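Local coordinates for protein insulinase family protease (PDB 3GO9) that belongs to the insulinase (M16) peptidase family and is predicted to be a protease, though its activity has not been established, at residues D267-M272 / L441-P446; N314-F319 / H333-V338; N340-M345 / K455-I460. All coordinates share one frame; numbering follows the deposited sequence. Where two conformers were deposited one is given.

Contact 1: D267-M272 / L441-P446; sequences DTLSLM and LVLMQP
Residues 267-272 run antiparallel to 441-446, with the two strand axes 4.6 Å apart at their closest and their directions 164° apart, pairing Thr268 with Met444 and Ser270 with Val442 as hydrogen-bonded pairs and Leu269 with Leu443 and Leu271 with Leu441 as non-hydrogen-bonded ones. Four backbone bonds close the seam. The straightest runs from Met444 N to Thr268 O, 2.9 Å long and 175° at the hydrogen. Its counterpart from Thr268 N to Met444 O stretches to 3.2 Å, and Met444 O also receives a CA-H...O contact from Asp267 CA at 3.3 Å.

On the leucine face, Leu443 leans across the seam until its CD1 sits 4.0 Å from Leu269 CB, while Leu269 CD1 reaches back to Leu441 CB at 4.2 Å. Helix 341-358 covers this face, laying Leu341 and Met345 on Leu269 and Leu352 on Leu271. The reverse face carries Thr268, Ser270, Val442 and Met444. The CG of Met444, a selenomethionine, passes 3.6 Å from Thr268 O before the chain bends off toward Leu259 and Asn261 of strand 257-261.

At the end of the seam Asp267 turns its carboxylate over the other strand: with CG set beside its own backbone N (chi1 -69°), OD1 comes within 3.2 Å of Pro446 CD and also touches Gln445 CG. Nearby Glu449 would probably make a full negative charge on Asp267 less favourable. The amide of Gln445 is held by Ser258, Glu449, Pro450 and Val452. Two inner strands of a five-stranded mixed sheet thus meet although far apart in sequence, one face carrying a helix, consistent with the alpha/beta domains of M16 peptidases.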
ATOM      1  N   ASP A 267     -25.926   0.502   1.148  1.00 15.93           N
ATOM      2  CA  ASP A 267     -25.202  -0.751   0.808  1.00 15.84           C
ATOM      3  C   ASP A 267     -24.009  -0.463  -0.084  1.00 15.43           C
ATOM      4  O   ASP A 267     -24.030   0.464  -0.874  1.00 14.96           O
ATOM      5  CB  ASP A 267     -26.103  -1.767   0.081  1.00 14.61           C
ATOM      6  CG  ASP A 267     -27.181  -2.369   0.964  1.00 17.51           C
ATOM      7  OD1 ASP A 267     -27.244  -2.029   2.151  1.00 16.42           O
ATOM      8  OD2 ASP A 267     -27.996  -3.177   0.462  1.00 17.52           O
ATOM      9  N   THR A 268     -22.987  -1.316  -0.001  1.00 14.67           N
ATOM     10  CA  THR A 268     -22.035  -1.427  -1.099  1.00 14.63           C
ATOM     11  C   THR A 268     -21.972  -2.887  -1.469  1.00 14.45           C
ATOM     12  O   THR A 268     -21.606  -3.695  -0.637  1.00 14.62           O
ATOM     13  CB  THR A 268     -20.624  -0.955  -0.718  1.00 16.55           C
ATOM     14  OG1 THR A 268     -20.690   0.457  -0.411  1.00 19.87           O
ATOM     15  CG2 THR A 268     -19.665  -1.183  -1.850  1.00 15.90           C
ATOM     16  N   LEU A 269     -22.375  -3.240  -2.679  1.00 11.52           N
ATOM     17  CA  LEU A 269     -22.073  -4.550  -3.206  1.00 11.93           C
ATOM     18  C   LEU A 269     -20.756  -4.509  -3.950  1.00 11.77           C
ATOM     19  O   LEU A 269     -20.598  -3.735  -4.908  1.00 11.47           O
ATOM     20  CB  LEU A 269     -23.202  -4.995  -4.185  1.00 11.41           C
ATOM     21  CG  LEU A 269     -22.916  -6.329  -4.887  1.00 13.25           C
ATOM     22  CD1 LEU A 269     -22.862  -7.429  -3.811  1.00 12.93           C
ATOM     23  CD2 LEU A 269     -23.976  -6.666  -5.915  1.00 14.94           C
ATOM     24  N   SER A 270     -19.806  -5.354  -3.525  1.00 11.40           N
ATOM     25  CA  SER A 270     -18.506  -5.427  -4.174  1.00 12.67           C
ATOM     26  C   SER A 270     -18.448  -6.732  -4.976  1.00 12.99           C
ATOM     27  O   SER A 270     -18.837  -7.791  -4.482  1.00 13.28           O
ATOM     28  CB  SER A 270     -17.363  -5.310  -3.178  1.00 13.50           C
ATOM     29  OG  SER A 270     -17.409  -4.004  -2.523  1.00 16.89           O
ATOM     30  N   LEU A 271     -18.038  -6.608  -6.225  1.00 11.20           N
ATOM     31  CA  LEU A 271     -17.764  -7.742  -7.102  1.00 12.56           C
ATOM     32  C   LEU A 271     -16.254  -7.850  -7.063  1.00 12.43           C
ATOM     33  O   LEU A 271     -15.526  -6.970  -7.590  1.00 12.50           O
ATOM     34  CB  LEU A 271     -18.281  -7.468  -8.542  1.00 13.12           C
ATOM     35  CG  LEU A 271     -19.724  -6.998  -8.695  1.00 16.59           C
ATOM     36  CD1 LEU A 271     -20.038  -6.889 -10.220  1.00 17.83           C
ATOM     37  CD2 LEU A 271     -20.758  -7.852  -8.012  1.00 15.73           C
HETATM   38  N   MSE A 272     -15.745  -8.923  -6.440  1.00 11.59           N
HETATM   39  CA  MSE A 272     -14.314  -9.030  -6.097  0.50 12.53           C
HETATM   40  C   MSE A 272     -13.638 -10.170  -6.778  1.00 11.91           C
HETATM   41  O   MSE A 272     -14.225 -11.229  -6.929  1.00 11.79           O
HETATM   42  CB  MSE A 272     -14.042  -9.370  -4.617  0.50 12.35           C
HETATM   43  CG  MSE A 272     -15.024  -9.011  -3.583  0.50 15.53           C
HETATM   44 SE   MSE A 272     -13.937  -8.167  -2.272  0.30 23.90          SE
HETATM   45  CE  MSE A 272     -13.785  -6.678  -3.474  0.50  2.00           C
ATOM     46  N   LEU A 441     -19.213 -12.154  -4.554  1.00 10.57           N
ATOM     47  CA  LEU A 441     -20.123 -11.087  -4.128  1.00 10.59           C
ATOM     48  C   LEU A 441     -19.981 -10.797  -2.660  1.00 10.15           C
ATOM     49  O   LEU A 441     -20.283 -11.648  -1.809  1.00 11.13           O
ATOM     50  CB  LEU A 441     -21.578 -11.401  -4.431  1.00 10.41           C
ATOM     51  CG  LEU A 441     -21.944 -11.768  -5.848  1.00 15.96           C
ATOM     52  CD1 LEU A 441     -23.478 -12.047  -5.953  1.00 17.00           C
ATOM     53  CD2 LEU A 441     -21.504 -10.679  -6.794  1.00 16.45           C
ATOM     54  N   VAL A 442     -19.606  -9.563  -2.346  1.00 10.24           N
ATOM     55  CA  VAL A 442     -19.455  -9.155  -0.958  1.00 10.24           C
ATOM     56  C   VAL A 442     -20.379  -7.959  -0.720  1.00 11.68           C
ATOM     57  O   VAL A 442     -20.125  -6.884  -1.231  1.00 12.77           O
ATOM     58  CB  VAL A 442     -18.013  -8.807  -0.646  1.00 10.74           C
ATOM     59  CG1 VAL A 442     -17.957  -8.289   0.829  1.00 11.49           C
ATOM     60  CG2 VAL A 442     -17.070 -10.006  -0.890  1.00 12.04           C
ATOM     61  N   LEU A 443     -21.406  -8.156   0.077  1.00 12.56           N
ATOM     62  CA  LEU A 443     -22.422  -7.110   0.319  1.00 12.54           C
ATOM     63  C   LEU A 443     -22.195  -6.552   1.697  1.00 14.41           C
ATOM     64  O   LEU A 443     -22.359  -7.289   2.676  1.00 15.32           O
ATOM     65  CB  LEU A 443     -23.816  -7.685   0.273  1.00 12.47           C
ATOM     66  CG  LEU A 443     -24.924  -6.632   0.474  1.00 13.08           C
ATOM     67  CD1 LEU A 443     -24.937  -5.561  -0.604  1.00 12.11           C
ATOM     68  CD2 LEU A 443     -26.234  -7.307   0.557  1.00 14.47           C
HETATM   69  N   MSE A 444     -21.922  -5.255   1.766  1.00 15.72           N
HETATM   70  CA  MSE A 444     -21.853  -4.591   3.073  1.00 17.87           C
HETATM   71  C   MSE A 444     -23.218  -3.937   3.283  1.00 18.36           C
HETATM   72  O   MSE A 444     -23.712  -3.277   2.382  1.00 18.84           O
HETATM   73  CB  MSE A 444     -20.788  -3.532   3.093  1.00 18.80           C
HETATM   74  CG  MSE A 444     -19.589  -3.850   2.286  1.00 24.13           C
HETATM   75 SE   MSE A 444     -18.480  -5.199   3.149  0.60 32.70          SE
HETATM   76  CE  MSE A 444     -17.719  -3.813   4.265  1.00 29.63           C
ATOM     77  N   GLN A 445     -23.833  -4.172   4.433  1.00 18.67           N
ATOM     78  CA  GLN A 445     -25.070  -3.475   4.805  1.00 18.98           C
ATOM     79  C   GLN A 445     -24.882  -2.565   6.024  1.00 21.12           C
ATOM     80  O   GLN A 445     -24.030  -2.841   6.881  1.00 22.12           O
ATOM     81  CB  GLN A 445     -26.132  -4.473   5.103  1.00 19.56           C
ATOM     82  CG  GLN A 445     -26.569  -5.188   3.846  1.00 20.73           C
ATOM     83  CD  GLN A 445     -27.685  -6.128   4.082  1.00 21.66           C
ATOM     84  OE1 GLN A 445     -27.460  -7.337   4.200  1.00 19.39           O
ATOM     85  NE2 GLN A 445     -28.904  -5.609   4.144  1.00 22.62           N
ATOM     86  N   PRO A 446     -25.647  -1.458   6.080  1.00 20.80           N
ATOM     87  CA  PRO A 446     -25.599  -0.628   7.328  1.00 22.39           C
ATOM     88  C   PRO A 446     -26.149  -1.364   8.524  1.00 22.74           C
ATOM     89  O   PRO A 446     -27.098  -2.143   8.382  1.00 23.88           O
ATOM     90  CB  PRO A 446     -26.520   0.550   6.984  1.00 20.48           C
ATOM     91  CG  PRO A 446     -26.523   0.625   5.468  1.00 21.58           C
ATOM     92  CD  PRO A 446     -26.492  -0.831   5.042  1.00 21.27           C
TER

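Contact 2: N314-F319 / H333-V338; sequences NLKLGF and HLNTPV. With ZN (zinc ion), chain E.
Gly318 and His333 face each other as a hydrogen-bonded pair in the antiparallel beta hairpin of strands 316-324 and 327-336, and Lys316 with Asn335 forms the next such pair. His333 O receives Gly318 N at 2.8 Å, and Leu317 CA at 3.2 Å through a CA-H...O contact. The return bond runs from His333 N to Gly318 O.

On the face shared by Lys316, His333 and Asn335, the imidazole, its CG beside the backbone N (chi1 -57°), places NE2 2.1 Å from a zinc ion completed by Asp320 and two waters. Behind it, Ser270 OG of strand 267-276 bonds ND1 and would fix the rotation of the ring. The other face is apolar: Leu334 touches Leu315 CD1 with CB and, at 4.0 Å, Leu317 CD2 with CG, beneath helices 341-358 and 283-309.

Toward the open end, Asn314 CB presses on Pro337 CD at 3.3 Å, while Asn314 ND2 bonds Asn340. Beside them one water donates to Asn314 O at 2.7 Å and takes a weak bond from Asn335 ND2 at 2.8 Å.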
ATOM      1  N   ASN A 314     -29.756   6.143  -7.922  1.00 18.60           N
ATOM      2  CA  ASN A 314     -28.943   6.103  -6.714  1.00 17.63           C
ATOM      3  C   ASN A 314     -27.679   5.229  -6.761  1.00 18.13           C
ATOM      4  O   ASN A 314     -27.187   4.788  -5.717  1.00 17.47           O
ATOM      5  CB  ASN A 314     -29.814   5.682  -5.535  1.00 17.54           C
ATOM      6  CG  ASN A 314     -31.024   6.557  -5.377  1.00 20.59           C
ATOM      7  OD1 ASN A 314     -30.896   7.767  -5.423  1.00 23.15           O
ATOM      8  ND2 ASN A 314     -32.201   5.960  -5.182  1.00 22.92           N
ATOM      9  N   LEU A 315     -27.156   5.005  -7.955  1.00 17.86           N
ATOM     10  CA  LEU A 315     -25.930   4.196  -8.098  1.00 17.87           C
ATOM     11  C   LEU A 315     -24.695   5.050  -8.144  1.00 17.98           C
ATOM     12  O   LEU A 315     -24.637   5.943  -9.003  1.00 19.15           O
ATOM     13  CB  LEU A 315     -25.976   3.372  -9.374  1.00 17.12           C
ATOM     14  CG  LEU A 315     -24.804   2.423  -9.621  1.00 16.56           C
ATOM     15  CD1 LEU A 315     -24.457   1.539  -8.405  1.00 17.41           C
ATOM     16  CD2 LEU A 315     -25.085   1.572 -10.852  1.00 17.91           C
ATOM     17  N   LYS A 316     -23.707   4.782  -7.270  1.00 17.43           N
ATOM     18  CA  LYS A 316     -22.353   5.309  -7.423  1.00 18.65           C
ATOM     19  C   LYS A 316     -21.367   4.145  -7.515  1.00 18.59           C
ATOM     20  O   LYS A 316     -21.427   3.223  -6.702  1.00 18.74           O
ATOM     21  CB  LYS A 316     -21.946   6.196  -6.250  1.00 19.55           C
ATOM     22  CG  LYS A 316     -22.809   7.434  -6.071  1.00 24.49           C
ATOM     23  CD  LYS A 316     -22.460   8.022  -4.708  1.00 31.30           C
ATOM     24  CE  LYS A 316     -22.608   9.525  -4.671  1.00 35.08           C
ATOM     25  NZ  LYS A 316     -21.588  10.053  -3.741  1.00 37.23           N
ATOM     26  N   LEU A 317     -20.442   4.233  -8.450  1.00 18.06           N
ATOM     27  CA  LEU A 317     -19.537   3.137  -8.745  1.00 19.66           C
ATOM     28  C   LEU A 317     -18.151   3.508  -8.340  1.00 21.14           C
ATOM     29  O   LEU A 317     -17.727   4.674  -8.528  1.00 21.89           O
ATOM     30  CB  LEU A 317     -19.503   2.861 -10.230  1.00 20.56           C
ATOM     31  CG  LEU A 317     -20.775   2.353 -10.834  1.00 20.60           C
ATOM     32  CD1 LEU A 317     -20.500   2.126 -12.302  1.00 23.96           C
ATOM     33  CD2 LEU A 317     -21.225   1.086 -10.122  1.00 24.21           C
ATOM     34  N   GLY A 318     -17.441   2.521  -7.803  1.00 20.17           N
ATOM     35  CA  GLY A 318     -16.063   2.660  -7.386  1.00 20.66           C
ATOM     36  C   GLY A 318     -15.258   1.511  -7.970  1.00 20.97           C
ATOM     37  O   GLY A 318     -15.813   0.506  -8.328  1.00 19.44           O
ATOM     38  N   PHE A 319     -13.970   1.711  -8.173  1.00 21.91           N
ATOM     39  CA  PHE A 319     -13.124   0.621  -8.666  1.00 23.15           C
ATOM     40  C   PHE A 319     -11.714   0.715  -8.117  1.00 23.80           C
ATOM     41  O   PHE A 319     -11.112   1.801  -8.087  1.00 23.48           O
ATOM     42  CB  PHE A 319     -13.059   0.643 -10.174  1.00 24.12           C
ATOM     43  CG  PHE A 319     -12.388  -0.566 -10.753  1.00 30.26           C
ATOM     44  CD1 PHE A 319     -12.986  -1.813 -10.664  1.00 35.45           C
ATOM     45  CD2 PHE A 319     -11.150  -0.477 -11.363  1.00 36.46           C
ATOM     46  CE1 PHE A 319     -12.375  -2.950 -11.175  1.00 36.06           C
ATOM     47  CE2 PHE A 319     -10.544  -1.615 -11.879  1.00 35.73           C
ATOM     48  CZ  PHE A 319     -11.163  -2.848 -11.770  1.00 37.53           C
ATOM     49  N   HIS A 333     -17.089  -1.660  -6.975  1.00 13.59           N
ATOM     50  CA  HIS A 333     -17.974  -1.358  -5.886  1.00 13.60           C
ATOM     51  C   HIS A 333     -19.218  -0.638  -6.380  1.00 12.80           C
ATOM     52  O   HIS A 333     -19.139   0.370  -7.102  1.00 13.41           O
ATOM     53  CB  HIS A 333     -17.305  -0.419  -4.903  1.00 14.34           C
ATOM     54  CG  HIS A 333     -16.030  -0.930  -4.340  1.00 17.07           C
ATOM     55  ND1 HIS A 333     -15.969  -2.058  -3.558  1.00 15.84           N
ATOM     56  CD2 HIS A 333     -14.785  -0.395  -4.339  1.00 19.26           C
ATOM     57  CE1 HIS A 333     -14.731  -2.227  -3.136  1.00 20.45           C
ATOM     58  NE2 HIS A 333     -13.990  -1.241  -3.605  1.00 19.10           N
ATOM     59  N   LEU A 334     -20.372  -1.158  -5.989  1.00 13.34           N
ATOM     60  CA  LEU A 334     -21.647  -0.567  -6.301  1.00 13.16           C
ATOM     61  C   LEU A 334     -22.231  -0.020  -5.038  1.00 12.84           C
ATOM     62  O   LEU A 334     -22.730  -0.748  -4.207  1.00 12.66           O
ATOM     63  CB  LEU A 334     -22.620  -1.611  -6.868  1.00 12.89           C
ATOM     64  CG  LEU A 334     -22.392  -2.214  -8.237  1.00 13.91           C
ATOM     65  CD1 LEU A 334     -21.082  -2.995  -8.326  1.00 15.39           C
ATOM     66  CD2 LEU A 334     -23.610  -3.098  -8.612  1.00 14.46           C
ATOM     67  N   ASN A 335     -22.222   1.311  -4.911  1.00 13.38           N
ATOM     68  CA  ASN A 335     -22.780   1.938  -3.719  1.00 14.52           C
ATOM     69  C   ASN A 335     -24.224   2.299  -4.041  1.00 13.57           C
ATOM     70  O   ASN A 335     -24.482   3.036  -5.006  1.00 14.82           O
ATOM     71  CB  ASN A 335     -21.964   3.179  -3.303  1.00 15.66           C
ATOM     72  CG  ASN A 335     -22.522   3.857  -2.048  1.00 20.01           C
ATOM     73  OD1 ASN A 335     -22.285   3.409  -0.912  1.00 28.03           O
ATOM     74  ND2 ASN A 335     -23.315   4.907  -2.255  1.00 26.20           N
ATOM     75  N   THR A 336     -25.156   1.722  -3.298  1.00 12.71           N
ATOM     76  CA  THR A 336     -26.559   1.787  -3.628  1.00 13.48           C
ATOM     77  C   THR A 336     -27.433   1.612  -2.405  1.00 13.62           C
ATOM     78  O   THR A 336     -27.120   0.799  -1.530  1.00 12.97           O
ATOM     79  CB  THR A 336     -26.941   0.692  -4.647  1.00 13.37           C
ATOM     80  OG1 THR A 336     -28.365   0.697  -4.848  1.00 15.10           O
ATOM     81  CG2 THR A 336     -26.457  -0.710  -4.172  1.00 12.60           C
ATOM     82  N   PRO A 337     -28.546   2.369  -2.332  1.00 14.40           N
ATOM     83  CA  PRO A 337     -29.555   1.983  -1.344  1.00 14.31           C
ATOM     84  C   PRO A 337     -30.006   0.551  -1.584  1.00 14.44           C
ATOM     85  O   PRO A 337     -30.065   0.082  -2.721  1.00 13.93           O
ATOM     86  CB  PRO A 337     -30.713   2.986  -1.589  1.00 15.86           C
ATOM     87  CG  PRO A 337     -30.099   4.096  -2.319  1.00 14.92           C
ATOM     88  CD  PRO A 337     -29.026   3.454  -3.198  1.00 15.92           C
ATOM     89  N   VAL A 338     -30.326  -0.136  -0.506  1.00 14.54           N
ATOM     90  CA  VAL A 338     -30.813  -1.504  -0.586  1.00 15.12           C
ATOM     91  C   VAL A 338     -32.053  -1.672  -1.515  1.00 14.27           C
ATOM     92  O   VAL A 338     -32.167  -2.705  -2.250  1.00 14.91           O
ATOM     93  CB  VAL A 338     -31.046  -2.077   0.810  1.00 14.64           C
ATOM     94  CG1 VAL A 338     -32.240  -1.381   1.559  1.00 16.05           C
ATOM     95  CG2 VAL A 338     -31.279  -3.568   0.725  1.00 18.09           C
TER
HETATM   96 ZN    ZN E 604     -11.936  -1.171  -3.007  0.60 29.22          ZN
HETATM   97  O   HOH W   1     -25.551   5.537  -3.760  1.00 23.68           O
HETATM   98  O   HOH W   2     -11.441  -2.885  -1.942  1.00 23.77           O
HETATM   99  O   HOH W   3     -11.878   0.397  -1.617  1.00 40.28           O

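Contact 3: N340-M345 / K455-I460; sequences NLTANM and KALQEI
Met345 and Leu457 form the tight centre where helix 341-345 packs against helix 455-460, the two running in roughly the same direction with a crossing angle of -33°. Met345, a selenomethionine, leaves its helix toward the partner with CG anti to the backbone N (chi1 -179°), stays extended through the next bond, and turns only about the CG-SE bond (chi3 72°). That bend lays the end of the chain alongside Leu457, so that the two side chains lie next to each other and run head to tail. SE lies 3.4 Å from Leu457 CG, and Met345 CE is 3.4 Å from Leu457 CD1, tighter than usual for two carbons. The same methyl reaches the helix backbone, 3.4 Å from Leu457 O, and touches Ile460 CG2 at 3.6 Å. It therefore fits between one side chain and the next turn of the opposing helix.

Toward the sheet, Leu341 is a looser neighbour: its CD2 meets Leu457 CD2 at 4.2 Å with the side chains crossing at about a right angle. Leu341 also reaches Leu443 of strand 440-446, which keeps this flank buried.

The solvent side is formed by Thr342 and Ile460, both exposed. Thr342 CG2 meets Ile460 CD1 at 4.0 Å, again nearly perpendicular, and Thr342 OG1 lies 4.1 Å from Leu457 CD1, a hydroxyl against a methyl.

Segments 340-345 and 455-460 share no hydrogen bond; Asn344 ND2 bonds Thr336, and Gln458 NE2 bonds Asn462 further along its own helix. The attachment of the two segments therefore rests on shape fit, dispersion and burial of apolar surface, centred on the Met345 side chain against Leu457.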
ATOM      1  N   ASN A 340     -32.582  -0.260  -4.232  1.00 13.22           N
ATOM      2  CA  ASN A 340     -32.134  -0.228  -5.625  1.00 13.20           C
ATOM      3  C   ASN A 340     -31.042  -1.259  -5.924  1.00 11.87           C
ATOM      4  O   ASN A 340     -30.541  -1.311  -7.030  1.00 11.07           O
ATOM      5  CB  ASN A 340     -31.570   1.152  -5.940  1.00 12.96           C
ATOM      6  CG  ASN A 340     -32.539   2.278  -5.634  1.00 15.15           C
ATOM      7  OD1 ASN A 340     -32.237   3.167  -4.839  1.00 17.67           O
ATOM      8  ND2 ASN A 340     -33.683   2.254  -6.262  1.00 17.33           N
ATOM      9  N   LEU A 341     -30.701  -2.096  -4.952  1.00 11.46           N
ATOM     10  CA  LEU A 341     -29.619  -3.071  -5.083  1.00 11.55           C
ATOM     11  C   LEU A 341     -29.754  -4.029  -6.265  1.00 12.23           C
ATOM     12  O   LEU A 341     -28.830  -4.134  -7.071  1.00 11.55           O
ATOM     13  CB  LEU A 341     -29.514  -3.878  -3.799  1.00 13.06           C
ATOM     14  CG  LEU A 341     -28.439  -4.966  -3.745  1.00 12.54           C
ATOM     15  CD1 LEU A 341     -26.988  -4.517  -3.955  1.00 13.27           C
ATOM     16  CD2 LEU A 341     -28.551  -5.698  -2.380  1.00 15.78           C
ATOM     17  N   THR A 342     -30.872  -4.741  -6.355  1.00 12.50           N
ATOM     18  CA  THR A 342     -31.035  -5.723  -7.423  1.00 13.21           C
ATOM     19  C   THR A 342     -30.979  -5.063  -8.812  1.00 11.83           C
ATOM     20  O   THR A 342     -30.291  -5.551  -9.689  1.00 12.16           O
ATOM     21  CB  THR A 342     -32.286  -6.543  -7.265  1.00 14.76           C
ATOM     22  OG1 THR A 342     -32.331  -7.176  -5.981  1.00 15.69           O
ATOM     23  CG2 THR A 342     -32.357  -7.590  -8.347  1.00 16.90           C
ATOM     24  N   ALA A 343     -31.633  -3.924  -8.991  1.00 11.44           N
ATOM     25  CA  ALA A 343     -31.588  -3.208 -10.277  1.00 11.95           C
ATOM     26  C   ALA A 343     -30.171  -2.762 -10.624  1.00 11.33           C
ATOM     27  O   ALA A 343     -29.726  -2.901 -11.756  1.00 11.84           O
ATOM     28  CB  ALA A 343     -32.539  -1.996 -10.252  1.00 12.65           C
ATOM     29  N   ASN A 344     -29.446  -2.234  -9.637  1.00 10.76           N
ATOM     30  CA  ASN A 344     -28.121  -1.716  -9.860  1.00 10.50           C
ATOM     31  C   ASN A 344     -27.089  -2.816 -10.112  1.00 11.04           C
ATOM     32  O   ASN A 344     -26.233  -2.703 -10.991  1.00 10.10           O
ATOM     33  CB  ASN A 344     -27.704  -0.761  -8.722  1.00 10.69           C
ATOM     34  CG  ASN A 344     -28.308   0.630  -8.882  1.00 10.68           C
ATOM     35  OD1 ASN A 344     -28.585   1.038 -10.011  1.00 16.47           O
ATOM     36  ND2 ASN A 344     -28.572   1.336  -7.763  1.00 12.12           N
HETATM   37  N   MSE A 345     -27.219  -3.914  -9.377  1.00 10.01           N
HETATM   38  CA  MSE A 345     -26.409  -5.081  -9.650  1.00 10.14           C
HETATM   39  C   MSE A 345     -26.665  -5.639 -11.058  1.00 10.43           C
HETATM   40  O   MSE A 345     -25.738  -5.994 -11.782  1.00 11.24           O
HETATM   41  CB  MSE A 345     -26.664  -6.162  -8.637  1.00 10.74           C
HETATM   42  CG  MSE A 345     -25.825  -7.402  -8.867  1.00 10.92           C
HETATM   43 SE   MSE A 345     -26.255  -8.939  -7.707  0.60 13.31          SE
HETATM   44  CE  MSE A 345     -27.937  -9.452  -8.497  1.00 15.80           C
ATOM     45  N   LYS A 455     -27.543 -15.400  -1.094  1.00 22.87           N
ATOM     46  CA  LYS A 455     -27.663 -16.569  -1.945  1.00 23.52           C
ATOM     47  C   LYS A 455     -28.648 -16.291  -3.063  1.00 22.80           C
ATOM     48  O   LYS A 455     -28.373 -16.610  -4.212  1.00 22.21           O
ATOM     49  CB  LYS A 455     -28.043 -17.798  -1.112  1.00 24.46           C
ATOM     50  CG  LYS A 455     -26.966 -18.138  -0.056  1.00 26.99           C
ATOM     51  CD  LYS A 455     -27.289 -19.359   0.788  1.00 30.81           C
ATOM     52  CE  LYS A 455     -26.521 -19.316   2.130  1.00 32.55           C
ATOM     53  NZ  LYS A 455     -26.244 -20.661   2.760  1.00 32.15           N
ATOM     54  N   ALA A 456     -29.784 -15.667  -2.746  1.00 22.90           N
ATOM     55  CA  ALA A 456     -30.763 -15.284  -3.760  1.00 22.47           C
ATOM     56  C   ALA A 456     -30.152 -14.275  -4.732  1.00 22.16           C
ATOM     57  O   ALA A 456     -30.399 -14.311  -5.934  1.00 22.16           O
ATOM     58  CB  ALA A 456     -32.012 -14.694  -3.129  1.00 23.42           C
ATOM     59  N   LEU A 457     -29.390 -13.338  -4.193  1.00 21.34           N
ATOM     60  CA  LEU A 457     -28.780 -12.307  -5.018  1.00 20.58           C
ATOM     61  C   LEU A 457     -27.809 -12.974  -5.998  1.00 19.39           C
ATOM     62  O   LEU A 457     -27.769 -12.637  -7.182  1.00 18.25           O
ATOM     63  CB  LEU A 457     -28.067 -11.301  -4.111  1.00 21.36           C
ATOM     64  CG  LEU A 457     -27.630  -9.988  -4.728  1.00 22.34           C
ATOM     65  CD1 LEU A 457     -28.829  -9.155  -5.205  1.00 23.78           C
ATOM     66  CD2 LEU A 457     -26.779  -9.208  -3.720  1.00 25.87           C
ATOM     67  N   GLN A 458     -27.059 -13.954  -5.486  1.00 19.49           N
ATOM     68  CA  GLN A 458     -26.115 -14.727  -6.271  1.00 18.21           C
ATOM     69  C   GLN A 458     -26.793 -15.478  -7.414  1.00 18.19           C
ATOM     70  O   GLN A 458     -26.229 -15.557  -8.489  1.00 17.14           O
ATOM     71  CB  GLN A 458     -25.360 -15.739  -5.399  1.00 18.17           C
ATOM     72  CG  GLN A 458     -24.305 -16.590  -6.132  1.00 19.43           C
ATOM     73  CD  GLN A 458     -23.012 -15.870  -6.416  1.00 19.37           C
ATOM     74  OE1 GLN A 458     -22.333 -15.410  -5.489  1.00 21.93           O
ATOM     75  NE2 GLN A 458     -22.656 -15.760  -7.691  1.00 20.87           N
ATOM     76  N   GLU A 459     -27.975 -16.047  -7.155  1.00 19.04           N
ATOM     77  CA  GLU A 459     -28.742 -16.732  -8.196  0.60 19.47           C
ATOM     78  C   GLU A 459     -29.138 -15.798  -9.336  1.00 19.23           C
ATOM     79  O   GLU A 459     -28.970 -16.146 -10.514  1.00 19.64           O
ATOM     80  CB  GLU A 459     -29.981 -17.392  -7.593  0.60 20.33           C
ATOM     81  CG  GLU A 459     -29.654 -18.527  -6.622  0.60 21.84           C
ATOM     82  CD  GLU A 459     -30.901 -19.186  -6.070  0.60 25.60           C
ATOM     83  OE1 GLU A 459     -31.995 -19.028  -6.667  0.60 28.20           O
ATOM     84  OE2 GLU A 459     -30.792 -19.870  -5.043  0.60 28.79           O
ATOM     85  N   ILE A 460     -29.640 -14.604  -8.975  1.00 17.85           N
ATOM     86  CA  ILE A 460     -29.992 -13.552  -9.937  1.00 17.64           C
ATOM     87  C   ILE A 460     -28.777 -13.178 -10.787  1.00 16.00           C
ATOM     88  O   ILE A 460     -28.829 -13.148 -12.013  1.00 16.83           O
ATOM     89  CB  ILE A 460     -30.571 -12.300  -9.207  1.00 17.33           C
ATOM     90  CG1 ILE A 460     -31.957 -12.602  -8.632  1.00 19.77           C
ATOM     91  CG2 ILE A 460     -30.665 -11.087 -10.121  1.00 17.00           C
ATOM     92  CD1 ILE A 460     -32.495 -11.521  -7.674  1.00 22.98           C
TER

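In the fold
All three contacts lie on the same side of the chain's centre, about 9 to 13 Å between their own centres. Contacts 1 and 2 belong to one sheet: strands 267-276 and 327-336 are neighbours, so the buried seam of contact 1 continues into the hairpin of contact 2, which is partly exposed and carries a zinc ion and water. Contact 3 is almost entirely apolar, with no hydrogen bond between its segments; its inner side chains are buried against the leucine face, while Thr342 and Ile460 are exposed. Its helices each follow a strand of the sheet, 341-358 after 327-336 and 454-465 after 440-446. Segment 340-345 has polar links to contact 2 but packs apolarly on contact 1.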